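Local coordinates for Serine/threonine-protein kinase PknI (Mycobacterium tuberculosis, PDB 5XLM), which phosphorylates serine and threonine residues of proteins and slows mycobacterial growth within the infected host, this chain being its extracellular sensor domain, at residues Val34-Thr39 with Gly107-Arg112. Sequence-based numbering, arbitrary orientation.
Sequences VPLDGT and GQWKSR
The nearest CA atoms of segments 34-39 and 107-112, those of Leu-36 and Trp-109, are 9.6 Å apart, so the two are joined by side chains, one backbone carbonyl and a water rather than by strand pairing. Leu-36 and Trp-109 run side by side from opposite sides, so that the leucine tip lies over the indole. The Leu-36 methyl CD1 sits over one face of the Trp-109 indole, 3.7 Å from the centroid of the five-membered ring and 7° off its normal, a CH-pi contact almost directly above the ring centre. The extended end of Leu-36 (chi2 -179°) carries CD1 there, while its CG lies 3.8 Å from Trp-109 CE2. A branched aliphatic side chain suits this buried place, offering methyl hydrogens to the flat pi surface. In the all-beta, antiparallel sensor domain, the contact ties the lead-in to strand 38-51 to strand 108-117 across the curved sheet; Phe-104 from strand 100-105 meets the indole edge-to-face. Tryptophan also brings a polar edge: water 1 lies in the ring plane and accepts from Trp-109 NE1 at 2.9 Å, then donates to Val-34 O at 2.6 Å. The water thus bridges the indole N-H to the Val-34 carbonyl, and Val-34 O lies 3.7 Å from Trp-109 CZ2, at the ring edge.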
ATOM      1  N   VAL A  34       4.071 -13.227   7.575  1.00 38.38           N
ATOM      2  CA  VAL A  34       3.192 -12.814   8.672  1.00 33.88           C
ATOM      3  C   VAL A  34       1.953 -12.150   8.080  1.00 32.77           C
ATOM      4  O   VAL A  34       2.084 -11.222   7.262  1.00 30.95           O
ATOM      5  CB  VAL A  34       3.928 -11.860   9.617  1.00 35.20           C
ATOM      6  CG1 VAL A  34       3.032 -11.467  10.782  1.00 32.85           C
ATOM      7  CG2 VAL A  34       5.220 -12.494  10.114  1.00 38.38           C
ATOM      8  N   PRO A  35       0.746 -12.590   8.432  1.00 29.02           N
ATOM      9  CA  PRO A  35      -0.451 -11.998   7.825  1.00 27.90           C
ATOM     10  C   PRO A  35      -0.605 -10.534   8.207  1.00 36.06           C
ATOM     11  O   PRO A  35      -0.179 -10.095   9.277  1.00 37.92           O
ATOM     12  CB  PRO A  35      -1.596 -12.849   8.389  1.00 28.75           C
ATOM     13  CG  PRO A  35      -1.047 -13.452   9.640  1.00 35.65           C
ATOM     14  CD  PRO A  35       0.415 -13.673   9.375  1.00 37.52           C
ATOM     15  N   LEU A  36      -1.213  -9.773   7.301  1.00 26.21           N
ATOM     16  CA  LEU A  36      -1.512  -8.362   7.529  1.00 30.09           C
ATOM     17  C   LEU A  36      -2.945  -8.273   8.045  1.00 30.95           C
ATOM     18  O   LEU A  36      -3.902  -8.308   7.267  1.00 36.60           O
ATOM     19  CB  LEU A  36      -1.322  -7.548   6.251  1.00 22.09           C
ATOM     20  CG  LEU A  36       0.090  -7.518   5.657  1.00 25.54           C
ATOM     21  CD1 LEU A  36       0.134  -6.661   4.400  1.00 21.02           C
ATOM     22  CD2 LEU A  36       1.098  -7.023   6.685  1.00 22.55           C
ATOM     23  N   ASP A  37      -3.092  -8.172   9.364  1.00 32.33           N
ATOM     24  CA  ASP A  37      -4.403  -8.051   9.993  1.00 38.03           C
ATOM     25  C   ASP A  37      -4.329  -6.999  11.086  1.00 36.33           C
ATOM     26  O   ASP A  37      -3.490  -7.095  11.987  1.00 37.41           O
ATOM     27  CB  ASP A  37      -4.877  -9.390  10.568  1.00 51.30           C
ATOM     28  CG  ASP A  37      -5.644 -10.217   9.556  1.00 72.91           C
ATOM     29  OD1 ASP A  37      -5.035 -11.113   8.931  1.00 78.66           O
ATOM     30  OD2 ASP A  37      -6.854  -9.962   9.379  1.00 86.12           O
ATOM     31  N   GLY A  38      -5.209  -6.004  11.010  1.00 36.55           N
ATOM     32  CA  GLY A  38      -5.278  -4.924  11.966  1.00 38.17           C
ATOM     33  C   GLY A  38      -5.253  -3.584  11.272  1.00 38.03           C
ATOM     34  O   GLY A  38      -5.305  -3.487  10.041  1.00 32.49           O
ATOM     35  N   THR A  39      -5.173  -2.528  12.075  1.00 40.02           N
ATOM     36  CA  THR A  39      -5.073  -1.176  11.543  1.00 40.68           C
ATOM     37  C   THR A  39      -3.622  -0.866  11.205  1.00 38.33           C
ATOM     38  O   THR A  39      -2.729  -1.037  12.043  1.00 32.75           O
ATOM     39  CB  THR A  39      -5.609  -0.158  12.548  1.00 42.70           C
ATOM     40  OG1 THR A  39      -6.987  -0.439  12.826  1.00 44.20           O
ATOM     41  CG2 THR A  39      -5.484   1.256  11.990  1.00 39.97           C
ATOM     42  N   GLY A 107       8.948 -12.807  -1.510  1.00 18.99           N
ATOM     43  CA  GLY A 107       9.339 -12.183  -0.263  1.00 14.27           C
ATOM     44  C   GLY A 107       8.820 -10.782  -0.036  1.00 23.28           C
ATOM     45  O   GLY A 107       9.402 -10.048   0.768  1.00 24.31           O
ATOM     46  N   GLN A 108       7.740 -10.384  -0.705  1.00 19.89           N
ATOM     47  CA  GLN A 108       7.198  -9.045  -0.527  1.00 20.70           C
ATOM     48  C   GLN A 108       5.707  -9.053  -0.828  1.00 17.49           C
ATOM     49  O   GLN A 108       5.215  -9.903  -1.576  1.00 15.12           O
ATOM     50  CB  GLN A 108       7.896  -8.023  -1.431  1.00 13.68           C
ATOM     51  CG  GLN A 108       7.549  -8.175  -2.909  1.00 21.94           C
ATOM     52  CD  GLN A 108       8.155  -7.081  -3.769  1.00 15.13           C
ATOM     53  OE1 GLN A 108       8.874  -6.216  -3.274  1.00 22.69           O
ATOM     54  NE2 GLN A 108       7.867  -7.116  -5.063  1.00 16.09           N
ATOM     55  N   TRP A 109       4.996  -8.099  -0.231  1.00 17.62           N
ATOM     56  CA  TRP A 109       3.616  -7.806  -0.597  1.00 14.85           C
ATOM     57  C   TRP A 109       3.617  -6.806  -1.743  1.00 16.77           C
ATOM     58  O   TRP A 109       4.337  -5.804  -1.696  1.00 14.87           O
ATOM     59  CB  TRP A 109       2.841  -7.231   0.589  1.00 19.58           C
ATOM     60  CG  TRP A 109       2.701  -8.157   1.747  1.00 18.65           C
ATOM     61  CD1 TRP A 109       3.518  -8.234   2.836  1.00 15.10           C
ATOM     62  CD2 TRP A 109       1.674  -9.136   1.943  1.00 16.37           C
ATOM     63  NE1 TRP A 109       3.066  -9.203   3.699  1.00 20.97           N
ATOM     64  CE2 TRP A 109       1.935  -9.772   3.174  1.00 22.82           C
ATOM     65  CE3 TRP A 109       0.560  -9.536   1.199  1.00 17.65           C
ATOM     66  CZ2 TRP A 109       1.123 -10.787   3.677  1.00 17.82           C
ATOM     67  CZ3 TRP A 109      -0.245 -10.547   1.700  1.00 21.46           C
ATOM     68  CH2 TRP A 109       0.041 -11.161   2.928  1.00 21.86           C
ATOM     69  N   LYS A 110       2.814  -7.073  -2.768  1.00 21.45           N
ATOM     70  CA  LYS A 110       2.740  -6.172  -3.909  1.00 21.58           C
ATOM     71  C   LYS A 110       1.304  -6.075  -4.391  1.00 24.46           C
ATOM     72  O   LYS A 110       0.650  -7.097  -4.613  1.00 25.29           O
ATOM     73  CB  LYS A 110       3.651  -6.637  -5.053  1.00 22.30           C
ATOM     74  CG  LYS A 110       3.623  -5.702  -6.254  1.00 34.40           C
ATOM     75  CD  LYS A 110       4.900  -5.782  -7.082  1.00 32.46           C
ATOM     76  CE  LYS A 110       4.992  -7.088  -7.855  1.00 34.70           C
ATOM     77  NZ  LYS A 110       6.113  -7.074  -8.837  1.00 44.33           N
ATOM     78  N   SER A 111       0.820  -4.846  -4.537  1.00 18.71           N
ATOM     79  CA  SER A 111      -0.501  -4.629  -5.095  1.00 24.58           C
ATOM     80  C   SER A 111      -0.462  -4.817  -6.605  1.00 28.33           C
ATOM     81  O   SER A 111       0.587  -4.696  -7.244  1.00 26.72           O
ATOM     82  CB  SER A 111      -1.009  -3.229  -4.747  1.00 21.35           C
ATOM     83  OG  SER A 111      -0.209  -2.228  -5.358  1.00 30.90           O
ATOM     84  N   ARG A 112      -1.615  -5.120  -7.181  1.00 37.28           N
ATOM     85  CA  ARG A 112      -1.646  -5.291  -8.621  1.00 43.21           C
ATOM     86  C   ARG A 112      -1.459  -3.940  -9.306  1.00 43.99           C
ATOM     87  O   ARG A 112      -1.900  -2.909  -8.784  1.00 44.98           O
ATOM     88  CB  ARG A 112      -2.960  -5.936  -9.074  1.00 53.07           C
ATOM     89  CG  ARG A 112      -4.176  -5.036  -8.988  1.00 63.05           C
ATOM     90  CD  ARG A 112      -5.316  -5.581  -9.837  1.00 74.03           C
ATOM     91  NE  ARG A 112      -5.816  -6.860  -9.340  1.00 81.07           N
ATOM     92  CZ  ARG A 112      -6.973  -7.012  -8.701  1.00 84.50           C
ATOM     93  NH1 ARG A 112      -7.352  -8.213  -8.285  1.00 86.18           N
ATOM     94  NH2 ARG A 112      -7.757  -5.964  -8.488  1.00 83.78           N
TER
HETATM   95  O   HOH W   1       4.024  -9.685   6.420  1.00 30.38           O